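Local structure of protein S100-A5 (Homo sapiens, 6WN7) at residues T17-Y22 and K73-F78. The protein binds calcium, zinc and copper ions as a homodimeric EF-hand protein of the S100 family, with calcium and copper competing for the same sites. The protein carries 2 engineered substitutions. Sequence-based numbering, arbitrary orientation. Where two conformers were deposited one is given.
Sequences TTFHKY and KEYSVF. With CA (calcium ion), chain L.
In the paired EF-hands of S100-A5, helix 7-23 of one hand meets helix 72-93 of the other through aromatic side chains, and Phe-19 against Tyr-75 is a worked example. Phe-19 belongs to helix 7-23, which leads into the first calcium loop; Tyr-75 belongs to helix 72-93, which leads out of the second. The two backbones keep their distance, 8.1 Å between the CA atoms of Phe-19 and Tyr-75, and rings fill the interval. An edge of the Phe-19 ring points at a face of Tyr-75, an edge-to-face pair with centroids 4.8 Å apart and planes inclined at 58°. The closest approach is Phe-19 CD1 to Tyr-75 CG, 3.5 Å. Further toward the hydroxyl end, Phe-19 CB sits over the same tyrosine ring, 4.1 Å from its centroid, in a CH-pi contact. With CG anti to the backbone N (chi1 178°), the Phe-19 ring swings out beside its own carbonyl carbon and toward Tyr-75, and the two side chains, reaching from their helices in opposite directions, slide past one another. Phe-72 packs against both rings, and Leu-32 of the first loop touches both as well, so the pair lies within the buried interior that the two hands share. A leucine here, with no ring edge to set against Tyr-75, would probably leave that tyrosine face without its aromatic partner and open a gap beside Phe-72. Next to Tyr-75 in sequence, Glu-74 turns to the metal instead, completing a site with the side chains of Asp-63, Asn-65 and Asp-67, the backbone O of Glu-69 and a water: its carboxylate binds through both oxygens, Glu-74 OE1 at 2.5 Å and OE2 at 2.6 Å from the calcium ion.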
loop_
_atom_site.group_PDB
_atom_site.type_symbol
_atom_site.label_atom_id
_atom_site.label_comp_id
_atom_site.label_asym_id
_atom_site.label_seq_id
_atom_site.Cartn_x
_atom_site.Cartn_y
_atom_site.Cartn_z
ATOM N N THR B 17 -10.097 -4.544 2.469
ATOM C CA THR B 17 -11.345 -5.114 2.000
ATOM C C THR B 17 -11.254 -5.555 0.550
ATOM O O THR B 17 -11.908 -6.528 0.169
ATOM C CB THR B 17 -12.486 -4.127 2.206
ATOM O OG1 THR B 17 -12.319 -2.991 1.356
ATOM C CG2 THR B 17 -12.503 -3.644 3.629
ATOM N N THR B 18 -10.451 -4.883 -0.279
ATOM C CA THR B 18 -10.298 -5.357 -1.653
ATOM C C THR B 18 -9.671 -6.746 -1.676
ATOM O O THR B 18 -10.187 -7.650 -2.327
ATOM C CB THR B 18 -9.488 -4.374 -2.501
ATOM O OG1 THR B 18 -10.202 -3.136 -2.662
ATOM C CG2 THR B 18 -9.219 -4.981 -3.885
ATOM N N PHE B 19 -8.553 -6.930 -0.968
ATOM C CA PHE B 19 -7.929 -8.248 -0.858
ATOM C C PHE B 19 -8.969 -9.290 -0.499
ATOM O O PHE B 19 -9.101 -10.307 -1.171
ATOM C CB PHE B 19 -6.831 -8.189 0.207
ATOM C CG PHE B 19 -6.143 -9.486 0.451
ATOM C CD1 PHE B 19 -5.134 -9.927 -0.380
ATOM C CD2 PHE B 19 -6.493 -10.272 1.518
ATOM C CE1 PHE B 19 -4.493 -11.133 -0.140
ATOM C CE2 PHE B 19 -5.857 -11.476 1.744
ATOM C CZ PHE B 19 -4.854 -11.899 0.920
ATOM N N HIS B 20 -9.752 -9.013 0.546
ATOM C CA HIS B 20 -10.690 -9.989 1.095
ATOM C C HIS B 20 -11.873 -10.234 0.174
ATOM O O HIS B 20 -12.385 -11.352 0.132
ATOM C CB HIS B 20 -11.114 -9.539 2.487
ATOM C CG HIS B 20 -10.087 -9.843 3.534
ATOM N ND1 HIS B 20 -10.002 -11.064 4.168
ATOM C CD2 HIS B 20 -9.072 -9.100 4.030
ATOM C CE1 HIS B 20 -8.983 -11.057 5.004
ATOM N NE2 HIS B 20 -8.415 -9.869 4.954
ATOM N N LYS B 21 -12.309 -9.228 -0.586
ATOM C CA LYS B 21 -13.329 -9.463 -1.603
ATOM C C LYS B 21 -12.972 -10.662 -2.477
ATOM O O LYS B 21 -13.845 -11.449 -2.846
ATOM C CB LYS B 21 -13.527 -8.203 -2.458
ATOM C CG LYS B 21 -14.560 -8.346 -3.577
ATOM C CD LYS B 21 -14.563 -7.181 -4.575
ATOM C CE LYS B 21 -14.616 -5.824 -3.891
ATOM N NZ LYS B 21 -15.130 -4.753 -4.810
ATOM N N TYR B 22 -11.695 -10.824 -2.814
ATOM C CA TYR B 22 -11.273 -11.891 -3.714
ATOM C C TYR B 22 -10.636 -13.075 -3.007
ATOM O O TYR B 22 -10.762 -14.195 -3.495
ATOM C CB TYR B 22 -10.322 -11.325 -4.777
ATOM C CG TYR B 22 -11.007 -10.275 -5.616
ATOM C CD1 TYR B 22 -11.794 -10.639 -6.676
ATOM C CD2 TYR B 22 -10.921 -8.943 -5.301
ATOM C CE1 TYR B 22 -12.455 -9.718 -7.415
ATOM C CE2 TYR B 22 -11.578 -8.010 -6.041
ATOM C CZ TYR B 22 -12.351 -8.414 -7.094
ATOM O OH TYR B 22 -13.005 -7.507 -7.861
ATOM N N LYS B 73 0.670 -10.392 3.211
ATOM C CA LYS B 73 2.019 -9.835 3.211
ATOM C C LYS B 73 2.645 -9.885 1.825
ATOM O O LYS B 73 3.252 -8.915 1.370
ATOM C CB LYS B 73 2.890 -10.600 4.188
ATOM C CG LYS B 73 4.349 -10.279 4.077
ATOM C CD LYS B 73 5.092 -10.786 5.283
ATOM C CE LYS B 73 6.571 -10.651 5.072
ATOM N NZ LYS B 73 7.359 -11.399 6.092
ATOM N N GLU B 74 2.523 -11.024 1.147
ATOM C CA GLU B 74 2.965 -11.129 -0.243
ATOM C C GLU B 74 2.206 -10.170 -1.149
ATOM O O GLU B 74 2.797 -9.544 -2.036
ATOM C CB GLU B 74 2.730 -12.563 -0.716
ATOM C CG GLU B 74 3.581 -13.574 0.035
ATOM C CD GLU B 74 3.183 -15.032 -0.178
ATOM O OE1 GLU B 74 1.999 -15.327 -0.400
ATOM O OE2 GLU B 74 4.086 -15.895 -0.103
ATOM N N TYR B 75 0.885 -10.049 -0.954
ATOM C CA TYR B 75 0.066 -9.122 -1.742
ATOM C C TYR B 75 0.452 -7.677 -1.487
ATOM O O TYR B 75 0.274 -6.822 -2.354
ATOM C CB TYR B 75 -1.418 -9.361 -1.416
ATOM C CG TYR B 75 -2.406 -8.216 -1.620
ATOM C CD1 TYR B 75 -3.158 -8.116 -2.788
ATOM C CD2 TYR B 75 -2.639 -7.278 -0.621
ATOM C CE1 TYR B 75 -4.085 -7.086 -2.977
ATOM C CE2 TYR B 75 -3.564 -6.245 -0.794
ATOM C CZ TYR B 75 -4.298 -6.152 -1.975
ATOM O OH TYR B 75 -5.242 -5.133 -2.155
ATOM N N SER B 76 0.973 -7.379 -0.309
ATOM C CA SER B 76 1.389 -6.019 -0.025
ATOM C C SER B 76 2.564 -5.578 -0.880
ATOM O O SER B 76 2.768 -4.371 -1.052
ATOM C CB SER B 76 1.752 -5.975 1.441
ATOM O OG SER B 76 0.642 -6.371 2.211
ATOM N N VAL B 77 3.346 -6.529 -1.399
ATOM C CA VAL B 77 4.452 -6.198 -2.287
ATOM C C VAL B 77 3.925 -5.727 -3.634
ATOM O O VAL B 77 4.529 -4.867 -4.282
ATOM C CB VAL B 77 5.385 -7.406 -2.447
ATOM C CG1 VAL B 77 6.454 -7.106 -3.465
ATOM C CG2 VAL B 77 6.009 -7.769 -1.135
ATOM N N PHE B 78 2.799 -6.285 -4.075
ATOM C CA PHE B 78 2.174 -5.848 -5.320
ATOM C C PHE B 78 1.630 -4.433 -5.177
ATOM O O PHE B 78 1.865 -3.577 -6.034
ATOM C CB PHE B 78 1.089 -6.865 -5.708
ATOM C CG PHE B 78 0.424 -6.596 -7.032
ATOM C CD1 PHE B 78 1.155 -6.358 -8.171
ATOM C CD2 PHE B 78 -0.950 -6.585 -7.132
ATOM C CE1 PHE B 78 0.525 -6.114 -9.353
ATOM C CE2 PHE B 78 -1.570 -6.345 -8.338
ATOM C CZ PHE B 78 -0.837 -6.120 -9.434
HETATM CA CA CA L . 2.340 -17.760 -0.436
HETATM O O HOH W 1 1.240 -17.885 1.582
#